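Local coordinates for flavin adenine dinucleotide synthase (Saccharomyces cerevisiae, PDB 2WSI), which catalyses the transfer of the adenylyl group of ATP to flavin mononucleotide, forming the coenzyme flavin adenine dinucleotide and releasing diphosphate, at residues F113-F119 against S270-D276; P243-F247 against Y288-V294. All blocks are in the same frame, centred on the assembly; numbering follows the deposited sequence.

Contact 1: residues F113-F119 against S270-D276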
loop_
_atom_site.group_PDB
_atom_site.type_symbol
_atom_site.label_atom_id
_atom_site.label_comp_id
_atom_site.label_asym_id
_atom_site.label_seq_id
_atom_site.Cartn_x
_atom_site.Cartn_y
_atom_site.Cartn_z
ATOM N N PHE A 113 5.147 13.914 6.309
ATOM C CA PHE A 113 4.180 14.909 5.804
ATOM C C PHE A 113 2.894 14.846 6.599
ATOM O O PHE A 113 2.355 13.774 6.763
ATOM C CB PHE A 113 3.779 14.629 4.361
ATOM C CG PHE A 113 4.847 14.926 3.359
ATOM C CD1 PHE A 113 5.008 16.223 2.876
ATOM C CD2 PHE A 113 5.653 13.904 2.861
ATOM C CE1 PHE A 113 5.992 16.518 1.939
ATOM C CE2 PHE A 113 6.647 14.181 1.913
ATOM C CZ PHE A 113 6.806 15.493 1.447
ATOM N N PRO A 114 2.361 16.001 7.032
ATOM C CA PRO A 114 1.043 16.028 7.700
ATOM C C PRO A 114 -0.082 15.454 6.833
ATOM O O PRO A 114 -1.007 14.851 7.344
ATOM C CB PRO A 114 0.786 17.517 7.946
ATOM C CG PRO A 114 2.098 18.208 7.751
ATOM C CD PRO A 114 2.990 17.332 6.936
ATOM N N THR A 115 -0.006 15.655 5.525
ATOM C CA THR A 115 -1.014 15.125 4.628
ATOM C C THR A 115 -1.065 13.597 4.746
ATOM O O THR A 115 -2.139 12.999 4.672
ATOM C CB THR A 115 -0.699 15.492 3.155
ATOM O OG1 THR A 115 -0.761 16.923 2.982
ATOM C CG2 THR A 115 -1.705 14.820 2.223
ATOM N N LEU A 116 0.113 12.988 4.899
ATOM C CA LEU A 116 0.242 11.528 4.979
ATOM C C LEU A 116 -0.211 11.057 6.361
ATOM O O LEU A 116 -0.925 10.083 6.474
ATOM C CB LEU A 116 1.695 11.089 4.736
ATOM C CG LEU A 116 1.856 9.567 4.746
ATOM C CD1 LEU A 116 1.279 8.978 3.470
ATOM C CD2 LEU A 116 3.295 9.133 4.947
ATOM N N GLU A 117 0.220 11.741 7.407
ATOM C CA GLU A 117 -0.257 11.415 8.757
ATOM C C GLU A 117 -1.780 11.414 8.799
ATOM O O GLU A 117 -2.410 10.498 9.343
ATOM C CB GLU A 117 0.273 12.429 9.781
ATOM C CG GLU A 117 1.708 12.173 10.241
ATOM C CD GLU A 117 2.334 13.388 10.936
ATOM O OE1 GLU A 117 1.729 14.486 10.844
ATOM O OE2 GLU A 117 3.432 13.254 11.554
ATOM N N ASN A 118 -2.384 12.429 8.210
ATOM C CA ASN A 118 -3.845 12.525 8.208
ATOM C C ASN A 118 -4.488 11.366 7.435
ATOM O O ASN A 118 -5.494 10.807 7.857
ATOM C CB ASN A 118 -4.311 13.862 7.634
ATOM C CG ASN A 118 -4.105 15.020 8.605
ATOM O OD1 ASN A 118 -4.049 14.826 9.812
ATOM N ND2 ASN A 118 -3.978 16.221 8.074
ATOM N N PHE A 119 -3.887 11.013 6.306
ATOM C CA PHE A 119 -4.345 9.880 5.511
ATOM C C PHE A 119 -4.234 8.555 6.276
ATOM O O PHE A 119 -5.109 7.690 6.176
ATOM C CB PHE A 119 -3.525 9.788 4.209
ATOM C CG PHE A 119 -4.041 8.745 3.264
ATOM C CD1 PHE A 119 -5.257 8.921 2.612
ATOM C CD2 PHE A 119 -3.325 7.588 3.036
ATOM C CE1 PHE A 119 -5.726 7.966 1.737
ATOM C CE2 PHE A 119 -3.802 6.634 2.175
ATOM C CZ PHE A 119 -4.998 6.822 1.524
ATOM N N SER A 270 -7.037 12.050 -1.232
ATOM C CA SER A 270 -7.254 12.596 0.108
ATOM C C SER A 270 -6.840 14.065 0.147
ATOM O O SER A 270 -6.044 14.509 -0.672
ATOM C CB SER A 270 -6.481 11.786 1.166
ATOM O OG SER A 270 -5.072 12.090 1.155
ATOM N N PRO A 271 -7.362 14.812 1.126
ATOM C CA PRO A 271 -7.097 16.260 1.237
ATOM C C PRO A 271 -5.643 16.605 1.599
ATOM O O PRO A 271 -5.042 15.952 2.438
ATOM C CB PRO A 271 -8.046 16.720 2.371
ATOM C CG PRO A 271 -9.045 15.645 2.551
ATOM C CD PRO A 271 -8.496 14.361 1.963
ATOM N N ILE A 272 -5.090 17.631 0.967
ATOM C CA ILE A 272 -3.761 18.135 1.299
ATOM C C ILE A 272 -3.848 19.052 2.507
ATOM O O ILE A 272 -4.688 19.939 2.549
ATOM C CB ILE A 272 -3.181 19.010 0.166
ATOM C CG1 ILE A 272 -3.282 18.306 -1.187
ATOM C CG2 ILE A 272 -1.720 19.357 0.465
ATOM C CD1 ILE A 272 -2.709 16.925 -1.185
ATOM N N SER A 273 -2.979 18.854 3.483
ATOM C CA SER A 273 -3.031 19.664 4.699
ATOM C C SER A 273 -2.606 21.083 4.316
ATOM O O SER A 273 -1.831 21.259 3.363
ATOM C CB SER A 273 -2.097 19.085 5.756
ATOM O OG SER A 273 -1.976 19.963 6.863
ATOM N N VAL A 274 -3.106 22.095 5.026
ATOM C CA VAL A 274 -2.763 23.469 4.647
ATOM C C VAL A 274 -1.255 23.633 4.691
ATOM O O VAL A 274 -0.672 24.164 3.745
ATOM C CB VAL A 274 -3.502 24.582 5.468
ATOM C CG1 VAL A 274 -5.008 24.458 5.287
ATOM C CG2 VAL A 274 -3.155 24.530 6.936
ATOM N N VAL A 275 -0.605 23.131 5.738
ATOM C CA VAL A 275 0.852 23.267 5.798
ATOM C C VAL A 275 1.502 22.714 4.524
ATOM O O VAL A 275 2.419 23.322 3.963
ATOM C CB VAL A 275 1.470 22.634 7.078
ATOM C CG1 VAL A 275 1.287 21.149 7.100
ATOM C CG2 VAL A 275 2.948 22.953 7.162
ATOM N N ASP A 276 1.023 21.572 4.033
ATOM C CA ASP A 276 1.636 21.014 2.827
ATOM C C ASP A 276 1.313 21.844 1.595
ATOM O O ASP A 276 2.112 21.920 0.657
ATOM C CB ASP A 276 1.216 19.555 2.622
ATOM C CG ASP A 276 1.930 18.638 3.550
ATOM O OD1 ASP A 276 3.053 18.995 3.981
ATOM O OD2 ASP A 276 1.394 17.556 3.851
HETATM O O HOH W 1 -4.659 13.378 3.540
HETATM O O HOH W 2 -4.741 16.507 5.162
HETATM O O HOH W 3 -3.534 19.080 9.071
#

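Contact 2: residues P243-F247 against Y288-V294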
loop_
_atom_site.group_PDB
_atom_site.type_symbol
_atom_site.label_atom_id
_atom_site.label_comp_id
_atom_site.label_asym_id
_atom_site.label_seq_id
_atom_site.Cartn_x
_atom_site.Cartn_y
_atom_site.Cartn_z
ATOM N N PRO A 243 3.389 12.924 -20.690
ATOM C CA PRO A 243 3.109 11.483 -20.668
ATOM C C PRO A 243 1.648 11.155 -20.969
ATOM O O PRO A 243 0.738 11.906 -20.622
ATOM C CB PRO A 243 3.483 11.080 -19.241
ATOM C CG PRO A 243 3.232 12.298 -18.427
ATOM C CD PRO A 243 3.488 13.497 -19.335
ATOM N N ALA A 244 1.430 10.022 -21.619
ATOM C CA ALA A 244 0.079 9.537 -21.874
ATOM C C ALA A 244 -0.518 8.940 -20.598
ATOM O O ALA A 244 0.210 8.450 -19.738
ATOM C CB ALA A 244 0.117 8.489 -22.964
ATOM N N LEU A 245 -1.837 8.966 -20.482
ATOM C CA LEU A 245 -2.501 8.245 -19.398
ATOM C C LEU A 245 -2.709 6.806 -19.830
ATOM O O LEU A 245 -3.267 6.541 -20.902
ATOM C CB LEU A 245 -3.834 8.885 -19.048
ATOM C CG LEU A 245 -4.641 8.229 -17.924
ATOM C CD1 LEU A 245 -3.863 8.239 -16.597
ATOM C CD2 LEU A 245 -5.956 8.952 -17.767
ATOM N N HIS A 246 -2.249 5.872 -19.007
ATOM C CA HIS A 246 -2.358 4.458 -19.354
ATOM C C HIS A 246 -3.460 3.741 -18.603
ATOM O O HIS A 246 -3.656 2.541 -18.812
ATOM C CB HIS A 246 -1.058 3.736 -19.066
ATOM C CG HIS A 246 0.059 4.158 -19.954
ATOM N ND1 HIS A 246 0.109 3.813 -21.287
ATOM C CD2 HIS A 246 1.154 4.916 -19.714
ATOM C CE1 HIS A 246 1.196 4.337 -21.828
ATOM N NE2 HIS A 246 1.849 5.008 -20.895
ATOM N N PHE A 247 -4.163 4.459 -17.733
ATOM C CA PHE A 247 -5.122 3.820 -16.815
ATOM C C PHE A 247 -6.522 4.377 -16.979
ATOM O O PHE A 247 -7.372 4.260 -16.091
ATOM C CB PHE A 247 -4.652 3.980 -15.361
ATOM C CG PHE A 247 -3.234 3.530 -15.153
ATOM C CD1 PHE A 247 -2.920 2.186 -15.183
ATOM C CD2 PHE A 247 -2.200 4.467 -14.999
ATOM C CE1 PHE A 247 -1.599 1.762 -15.041
ATOM C CE2 PHE A 247 -0.870 4.052 -14.833
ATOM C CZ PHE A 247 -0.578 2.688 -14.864
ATOM N N TYR A 288 1.990 16.699 -13.458
ATOM C CA TYR A 288 1.026 15.632 -13.660
ATOM C C TYR A 288 0.962 14.745 -12.412
ATOM O O TYR A 288 1.945 14.580 -11.713
ATOM C CB TYR A 288 1.424 14.758 -14.844
ATOM C CG TYR A 288 1.236 15.413 -16.203
ATOM C CD1 TYR A 288 0.057 15.239 -16.919
ATOM C CD2 TYR A 288 2.243 16.168 -16.777
ATOM C CE1 TYR A 288 -0.123 15.812 -18.166
ATOM C CE2 TYR A 288 2.075 16.753 -18.035
ATOM C CZ TYR A 288 0.891 16.574 -18.716
ATOM O OH TYR A 288 0.715 17.149 -19.955
ATOM N N PRO A 289 -0.206 14.175 -12.144
ATOM C CA PRO A 289 -0.365 13.221 -11.037
ATOM C C PRO A 289 0.586 12.039 -11.186
ATOM O O PRO A 289 0.992 11.710 -12.298
ATOM C CB PRO A 289 -1.818 12.762 -11.179
ATOM C CG PRO A 289 -2.512 13.935 -11.797
ATOM C CD PRO A 289 -1.489 14.551 -12.749
ATOM N N GLY A 290 0.916 11.400 -10.068
ATOM C CA GLY A 290 1.868 10.301 -10.057
ATOM C C GLY A 290 1.524 9.177 -11.019
ATOM O O GLY A 290 2.414 8.515 -11.541
ATOM N N TRP A 291 0.235 8.941 -11.234
ATOM C CA TRP A 291 -0.200 7.806 -12.043
ATOM C C TRP A 291 0.050 8.049 -13.542
ATOM O O TRP A 291 -0.274 7.214 -14.389
ATOM C CB TRP A 291 -1.677 7.445 -11.765
ATOM C CG TRP A 291 -2.678 8.588 -11.788
ATOM C CD1 TRP A 291 -3.407 9.028 -12.865
ATOM C CD2 TRP A 291 -3.104 9.369 -10.674
ATOM N NE1 TRP A 291 -4.224 10.071 -12.492
ATOM C CE2 TRP A 291 -4.065 10.295 -11.150
ATOM C CE3 TRP A 291 -2.748 9.402 -9.316
ATOM C CZ2 TRP A 291 -4.675 11.233 -10.320
ATOM C CZ3 TRP A 291 -3.364 10.339 -8.490
ATOM C CH2 TRP A 291 -4.318 11.234 -8.998
ATOM N N TYR A 292 0.652 9.188 -13.853
ATOM C CA TYR A 292 1.188 9.432 -15.201
ATOM C C TYR A 292 2.613 8.910 -15.345
ATOM O O TYR A 292 3.183 8.956 -16.443
ATOM C CB TYR A 292 1.156 10.930 -15.559
ATOM C CG TYR A 292 -0.198 11.373 -16.030
ATOM C CD1 TYR A 292 -0.481 11.499 -17.382
ATOM C CD2 TYR A 292 -1.212 11.629 -15.120
ATOM C CE1 TYR A 292 -1.748 11.887 -17.815
ATOM C CE2 TYR A 292 -2.479 12.024 -15.541
ATOM C CZ TYR A 292 -2.735 12.148 -16.882
ATOM O OH TYR A 292 -3.990 12.521 -17.270
ATOM N N LEU A 293 3.207 8.431 -14.253
ATOM C CA LEU A 293 4.485 7.748 -14.373
ATOM C C LEU A 293 4.318 6.216 -14.376
ATOM O O LEU A 293 3.698 5.642 -13.475
ATOM C CB LEU A 293 5.436 8.162 -13.271
ATOM C CG LEU A 293 6.828 7.584 -13.499
ATOM C CD1 LEU A 293 7.647 8.590 -14.308
ATOM C CD2 LEU A 293 7.536 7.250 -12.204
ATOM N N VAL A 294 4.855 5.552 -15.403
ATOM C CA VAL A 294 4.823 4.082 -15.447
ATOM C C VAL A 294 6.209 3.473 -15.521
ATOM O O VAL A 294 6.359 2.262 -15.426
ATOM C CB VAL A 294 3.986 3.512 -16.610
ATOM C CG1 VAL A 294 2.499 3.717 -16.338
ATOM C CG2 VAL A 294 4.406 4.092 -17.980
HETATM O O HOH W 4 -0.208 6.595 -17.111
#

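Contact 1: residues F113-F119 against S270-D276
T115 OG1 is gripped from two directions. It receives the backbone N-H of S273, with S273 N to T115 OG1 at 3.0 Å and a nearly straight angle of 171°. It also donates to D276 OD2; that separation refines very short and its exact length is doubtful. The same OD2 takes the backbone N-H of T115, with T115 N to D276 OD2 at 2.9 Å, met nearly along the C-O axis. OG1 lies anti to the carbonyl carbon (chi1 -64°), which leaves T115 CG2 to rest against P271 O at 3.5 Å. The other carboxylate oxygen, D276 OD1, lies in the plane of the F113 ring at its edge, 3.6 Å from F113 CD1, and forms a salt bridge with R279. At the far end, S270 CB packs 3.4 Å from F119 CD1. One water joins T115 O, S270 OG and P271 O, and two more link N118 ND2 to P271 O and S273 OG. S270 OG also bonds to G215 N. F113 and S273 are the N-caps of their helices. The contact ties the first turn of helix 114-126, within the PAPS reductase domain, to the start of helix 274-279, with L216 of helix 215-218 packing on F113 and T115.

Contact 2: residues P243-F247 against Y288-V294
Y292 presents one ring face to L245, and Y288 of its own segment lies over the other. L245 CD1 sits 4.3 Å from the Y292 ring centroid, 18° off the normal, a CH-pi contact offset toward the rim. With CG anti to the backbone N (chi1 180°), L245 also reaches the indole of W291: L245 CD1 comes 3.8 Å from W291 CD1, at the edge of the ring. The edge of the Y292 ring meets P243 O in plane, with Y292 CD1 3.5 Å from P243 O. P243 touches both tyrosines. Its CD stands over a face of Y288, 4.0 Å from the Y288 ring centroid, while its CG packs on Y292 CB. Y288 has a further cation-pi partner in K238. Replacing Y292 by alanine would remove the ring, and L245 CD1 would probably lose the face it rests on, with a gap opening toward Y288.

At the other end, F247 and V294 lie alongside with their ends pointing opposite ways, F247 CZ 3.6 Å from V294 CG1. The F247 ring points its edge at W291 O, which lies in the ring plane 3.2 Å from F247 CE2. H246 lies across V294, with H246 CD2 3.8 Å from V294 CG2. W203 of helix 199-209 meets the F247 ring and also packs on W291.

No direct hydrogen bond joins the segments. The match of apolar shapes and ring faces therefore probably fixes how the two loops sit. One water, bound to A244 O, H246 N and W291 O, supplies the polar bridge between their backbones.

How the contacts relate
Both contacts are partly buried, and their centres lie about 17 and 18 Å from the centre of the chain. The two centres are about 22 Å apart and the contacts do not touch. Along the chain their segments alternate. Contact 1 joins a helix start to a loop and the helix that follows it, through direct hydrogen bonds and waters, and the side chain of F113 is about 11 Å from the bound FAD. Contact 2 joins two loops, one with a 3-10 turn, by apolar and CH-pi packing away from the annotated sites. Helix 215-218 neighbours both: L216 packs on contact 1, and Y217 bonds by its backbone to G290 of contact 2.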